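Local structure of putative ADP-Ribosyltransferase Scabin (Streptomyces scabiei 87.22, 5EWY) at residues E60-C72 with P140-R152. The protein is a toxin of the ADP-ribosyltransferase clan that probably transfers ADP-ribose from NAD+ to DNA. Residues are numbered along the deposited sequence; the frame is centred on the assembly and turned at random.
Sequences ERITPDPVWRTTC and PGGVDVNKTIGDR
Thr148 has chi1 at -59°, which puts OG1 beside its own backbone N and within reach of Val67. Val67 N gives OG1 a nearly straight hydrogen bond of 2.9 Å. The same hydroxyl donates to the carbonyl O of Asp144, the N-cap residue just before helix 145-149, so both bonds fix its rotation. The methyl CG2 of Thr148 turns to Asp65 O and the ring of Pro64. A water joins Asp65 O to Thr148 O. Val67 lays CG1 across Lys147 CB at 3.7 Å, at about a right angle.

Asp144 N binds Val67 O, and Arg69 N binds Gly142 O at 2.8 Å. Those two backbone bonds flank Trp68 and Val143, which form a single antiparallel bridge as a non-hydrogen-bonded pair. Val143 CG2 sits over a face of the six-membered ring of Trp68, a CH-pi contact of 4.0 Å to the centroid. Val143 CG1 meets Pro66 CB at 3.8 Å. Arg69 runs extended from CG to NE alongside Gly141, and its NH2 bonds Gly141 O at 2.8 Å, 5° out of the guanidinium plane. Thr71 O lies over one face of this group, while Ala139 O and Gly73 O take further N-H bonds.

Helix 145-149 follows: Asp144 OD1 accepts from Lys147 N as its cap, and OD2 bonds Tyr120 OH. The contact joins the loop before strand 75-79 to edge strand 143-144 of the three-stranded sheet in this ADP-ribosyltransferase fold.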
loop_
_atom_site.group_PDB
_atom_site.type_symbol
_atom_site.label_atom_id
_atom_site.label_comp_id
_atom_site.label_asym_id
_atom_site.label_seq_id
_atom_site.Cartn_x
_atom_site.Cartn_y
_atom_site.Cartn_z
ATOM N N GLU A 60 -1.741 17.139 7.499
ATOM C CA GLU A 60 -2.370 17.684 8.691
ATOM C C GLU A 60 -3.854 17.351 8.767
ATOM O O GLU A 60 -4.450 17.495 9.840
ATOM C CB GLU A 60 -2.141 19.197 8.763
ATOM C CG GLU A 60 -0.688 19.565 9.049
ATOM C CD GLU A 60 -0.432 21.065 9.037
ATOM O OE1 GLU A 60 -1.404 21.843 8.927
ATOM O OE2 GLU A 60 0.746 21.466 9.136
ATOM N N ARG A 61 -4.455 16.904 7.668
ATOM C CA ARG A 61 -5.866 16.549 7.652
ATOM C C ARG A 61 -6.120 15.089 7.990
ATOM O O ARG A 61 -7.282 14.690 8.101
ATOM C CB ARG A 61 -6.467 16.857 6.282
ATOM C CG ARG A 61 -6.625 18.350 6.030
ATOM C CD ARG A 61 -7.079 18.635 4.613
ATOM N NE ARG A 61 -8.375 18.030 4.313
ATOM C CZ ARG A 61 -8.859 17.884 3.082
ATOM N NH1 ARG A 61 -8.152 18.290 2.033
ATOM N NH2 ARG A 61 -10.043 17.317 2.896
ATOM N N ILE A 62 -5.073 14.288 8.163
ATOM C CA ILE A 62 -5.266 12.891 8.528
ATOM C C ILE A 62 -5.863 12.824 9.923
ATOM O O ILE A 62 -5.392 13.496 10.851
ATOM C CB ILE A 62 -3.937 12.124 8.467
ATOM C CG1 ILE A 62 -3.377 12.114 7.047
ATOM C CG2 ILE A 62 -4.123 10.708 8.974
ATOM C CD1 ILE A 62 -1.930 11.674 6.980
ATOM N N THR A 63 -6.912 12.022 10.072
ATOM C CA THR A 63 -7.488 11.751 11.379
ATOM C C THR A 63 -7.709 10.256 11.520
ATOM O O THR A 63 -7.925 9.567 10.528
ATOM C CB THR A 63 -8.834 12.507 11.610
ATOM O OG1 THR A 63 -9.791 12.164 10.594
ATOM C CG2 THR A 63 -8.614 13.999 11.592
ATOM N N PRO A 64 -7.597 9.726 12.743
ATOM C CA PRO A 64 -7.022 10.386 13.911
ATOM C C PRO A 64 -5.517 10.552 13.723
ATOM O O PRO A 64 -5.010 10.226 12.648
ATOM C CB PRO A 64 -7.330 9.414 15.052
ATOM C CG PRO A 64 -7.445 8.103 14.412
ATOM C CD PRO A 64 -7.992 8.335 13.033
ATOM N N ASP A 65 -4.819 11.048 14.740
ATOM C CA ASP A 65 -3.387 11.269 14.618
ATOM C C ASP A 65 -2.705 9.990 14.121
ATOM O O ASP A 65 -2.857 8.932 14.749
ATOM C CB ASP A 65 -2.804 11.684 15.964
ATOM C CG ASP A 65 -3.211 13.094 16.367
ATOM O OD1 ASP A 65 -3.480 13.921 15.469
ATOM O OD2 ASP A 65 -3.259 13.374 17.583
ATOM N N PRO A 66 -1.983 10.037 13.003
ATOM C CA PRO A 66 -1.463 8.794 12.425
ATOM C C PRO A 66 -0.271 8.264 13.203
ATOM O O PRO A 66 0.551 9.020 13.734
ATOM C CB PRO A 66 -1.051 9.209 11.008
ATOM C CG PRO A 66 -0.764 10.633 11.106
ATOM C CD PRO A 66 -1.722 11.187 12.121
ATOM N N VAL A 67 -0.232 6.950 13.312
ATOM C CA VAL A 67 0.963 6.240 13.740
ATOM C C VAL A 67 1.629 5.726 12.472
ATOM O O VAL A 67 1.096 4.850 11.779
ATOM C CB VAL A 67 0.632 5.101 14.711
ATOM C CG1 VAL A 67 1.906 4.389 15.116
ATOM C CG2 VAL A 67 -0.096 5.640 15.924
ATOM N N TRP A 68 2.788 6.284 12.141
ATOM C CA TRP A 68 3.458 5.936 10.899
ATOM C C TRP A 68 4.219 4.635 11.044
ATOM O O TRP A 68 4.810 4.358 12.095
ATOM C CB TRP A 68 4.450 7.034 10.530
ATOM C CG TRP A 68 3.789 8.349 10.323
ATOM C CD1 TRP A 68 3.671 9.359 11.228
ATOM C CD2 TRP A 68 3.134 8.793 9.130
ATOM N NE1 TRP A 68 2.982 10.410 10.671
ATOM C CE2 TRP A 68 2.647 10.091 9.382
ATOM C CE3 TRP A 68 2.916 8.222 7.873
ATOM C CZ2 TRP A 68 1.950 10.825 8.421
ATOM C CZ3 TRP A 68 2.233 8.959 6.919
ATOM C CH2 TRP A 68 1.757 10.241 7.199
ATOM N N ARG A 69 4.211 3.858 9.975
ATOM C CA ARG A 69 5.014 2.649 9.900
ATOM C C ARG A 69 6.493 3.019 9.853
ATOM O O ARG A 69 6.901 3.924 9.116
ATOM C CB ARG A 69 4.613 1.884 8.647
ATOM C CG ARG A 69 5.622 0.831 8.186
ATOM C CD ARG A 69 5.018 0.039 7.047
ATOM N NE ARG A 69 5.980 -0.723 6.241
ATOM C CZ ARG A 69 6.649 -0.211 5.212
ATOM N NH1 ARG A 69 7.473 -0.966 4.498
ATOM N NH2 ARG A 69 6.534 1.070 4.915
ATOM N N THR A 70 7.299 2.342 10.668
ATOM C CA THR A 70 8.724 2.625 10.733
ATOM C C THR A 70 9.559 1.446 10.269
ATOM O O THR A 70 10.790 1.552 10.254
ATOM C CB THR A 70 9.153 3.066 12.144
ATOM O OG1 THR A 70 8.863 2.026 13.078
ATOM C CG2 THR A 70 8.414 4.325 12.553
ATOM N N THR A 71 8.949 0.323 9.954
ATOM C CA THR A 71 9.646 -0.796 9.353
ATOM C C THR A 71 9.698 -0.613 7.842
ATOM O O THR A 71 9.102 0.304 7.266
ATOM C CB THR A 71 8.967 -2.102 9.741
ATOM O OG1 THR A 71 7.595 -2.061 9.306
ATOM C CG2 THR A 71 9.004 -2.309 11.239
ATOM N N CYS A 72 10.344 -1.560 7.163
ATOM C CA CYS A 72 10.641 -1.424 5.745
ATOM C C CYS A 72 10.617 -2.788 5.085
ATOM O O CYS A 72 11.353 -3.046 4.128
ATOM C CB CYS A 72 11.997 -0.747 5.511
ATOM S SG CYS A 72 13.389 -1.513 6.300
ATOM N N PRO A 140 8.909 3.514 1.853
ATOM C CA PRO A 140 9.031 4.018 3.223
ATOM C C PRO A 140 7.707 4.591 3.685
ATOM O O PRO A 140 6.931 5.131 2.896
ATOM C CB PRO A 140 10.069 5.144 3.105
ATOM C CG PRO A 140 9.933 5.631 1.705
ATOM C CD PRO A 140 9.551 4.417 0.878
ATOM N N GLY A 141 7.465 4.463 4.979
ATOM C CA GLY A 141 6.371 5.195 5.600
ATOM C C GLY A 141 5.035 4.498 5.523
ATOM O O GLY A 141 4.931 3.277 5.661
ATOM N N GLY A 142 3.994 5.293 5.301
ATOM C CA GLY A 142 2.636 4.766 5.376
ATOM C C GLY A 142 2.083 4.834 6.782
ATOM O O GLY A 142 2.809 4.836 7.776
ATOM N N VAL A 143 0.769 4.976 6.864
ATOM C CA VAL A 143 0.072 4.999 8.144
ATOM C C VAL A 143 -0.301 3.565 8.513
ATOM O O VAL A 143 -1.026 2.891 7.774
ATOM C CB VAL A 143 -1.182 5.883 8.073
ATOM C CG1 VAL A 143 -1.889 5.865 9.411
ATOM C CG2 VAL A 143 -0.831 7.316 7.656
ATOM N N ASP A 144 0.170 3.097 9.664
ATOM C CA ASP A 144 -0.183 1.765 10.140
ATOM C C ASP A 144 -1.596 1.831 10.705
ATOM O O ASP A 144 -1.838 2.446 11.746
ATOM C CB ASP A 144 0.839 1.281 11.169
ATOM C CG ASP A 144 0.598 -0.151 11.597
ATOM O OD1 ASP A 144 -0.564 -0.494 11.880
ATOM O OD2 ASP A 144 1.562 -0.943 11.665
ATOM N N VAL A 145 -2.545 1.211 10.001
ATOM C CA VAL A 145 -3.951 1.403 10.330
ATOM C C VAL A 145 -4.253 0.886 11.728
ATOM O O VAL A 145 -4.876 1.577 12.536
ATOM C CB VAL A 145 -4.853 0.761 9.268
ATOM C CG1 VAL A 145 -6.326 0.687 9.752
ATOM C CG2 VAL A 145 -4.801 1.558 7.990
ATOM N N ASN A 146 -3.856 -0.351 12.026
ATOM C CA ASN A 146 -4.214 -0.915 13.323
ATOM C C ASN A 146 -3.521 -0.192 14.478
ATOM O O ASN A 146 -4.090 -0.099 15.573
ATOM C CB ASN A 146 -3.938 -2.411 13.365
ATOM C CG ASN A 146 -4.875 -3.194 12.488
ATOM O OD1 ASN A 146 -5.791 -2.637 11.859
ATOM N ND2 ASN A 146 -4.664 -4.497 12.432
ATOM N N LYS A 147 -2.318 0.347 14.258
ATOM C CA LYS A 147 -1.678 1.137 15.304
ATOM C C LYS A 147 -2.368 2.480 15.490
ATOM O O LYS A 147 -2.301 3.064 16.578
ATOM C CB LYS A 147 -0.199 1.362 14.986
ATOM C CG LYS A 147 0.655 0.124 15.095
ATOM C CD LYS A 147 2.125 0.465 14.885
ATOM C CE LYS A 147 2.997 -0.779 14.813
ATOM N NZ LYS A 147 2.839 -1.633 16.018
ATOM N N THR A 148 -3.007 2.989 14.440
ATOM C CA THR A 148 -3.682 4.282 14.460
ATOM C C THR A 148 -5.110 4.196 14.975
ATOM O O THR A 148 -5.519 5.058 15.754
ATOM C CB THR A 148 -3.663 4.865 13.042
ATOM O OG1 THR A 148 -2.301 4.995 12.624
ATOM C CG2 THR A 148 -4.343 6.221 12.960
ATOM N N ILE A 149 -5.877 3.180 14.574
ATOM C CA ILE A 149 -7.276 3.068 14.992
ATOM C C ILE A 149 -7.548 1.865 15.884
ATOM O O ILE A 149 -8.708 1.651 16.272
ATOM C CB ILE A 149 -8.258 3.114 13.803
ATOM C CG1 ILE A 149 -8.166 1.835 12.955
ATOM C CG2 ILE A 149 -8.030 4.393 12.972
ATOM C CD1 ILE A 149 -9.250 1.716 11.882
ATOM N N GLY A 150 -6.535 1.086 16.242
ATOM C CA GLY A 150 -6.738 -0.098 17.053
ATOM C C GLY A 150 -6.830 -1.360 16.213
ATOM O O GLY A 150 -6.954 -1.329 14.986
ATOM N N ASP A 151 -6.762 -2.503 16.903
ATOM C CA ASP A 151 -6.791 -3.805 16.242
ATOM C C ASP A 151 -8.075 -4.571 16.523
ATOM O O ASP A 151 -8.110 -5.799 16.376
ATOM C CB ASP A 151 -5.563 -4.649 16.601
ATOM C CG ASP A 151 -5.462 -4.957 18.085
ATOM O OD1 ASP A 151 -6.402 -4.654 18.845
ATOM O OD2 ASP A 151 -4.426 -5.521 18.490
ATOM N N ARG A 152 -9.138 -3.865 16.897
ATOM C CA ARG A 152 -10.408 -4.475 17.256
ATOM C C ARG A 152 -11.511 -4.189 16.251
ATOM O O ARG A 152 -12.608 -4.742 16.386
ATOM C CB ARG A 152 -10.864 -3.965 18.633
ATOM C CG ARG A 152 -9.855 -4.186 19.746
ATOM C CD ARG A 152 -9.694 -5.658 20.073
ATOM N NE ARG A 152 -8.747 -5.865 21.164
ATOM C CZ ARG A 152 -9.044 -5.723 22.453
ATOM N NH1 ARG A 152 -10.267 -5.370 22.826
ATOM N NH2 ARG A 152 -8.112 -5.931 23.372
HETATM O O HOH W 1 -4.110 7.484 16.599
HETATM O O HOH W 2 9.123 3.004 6.854
#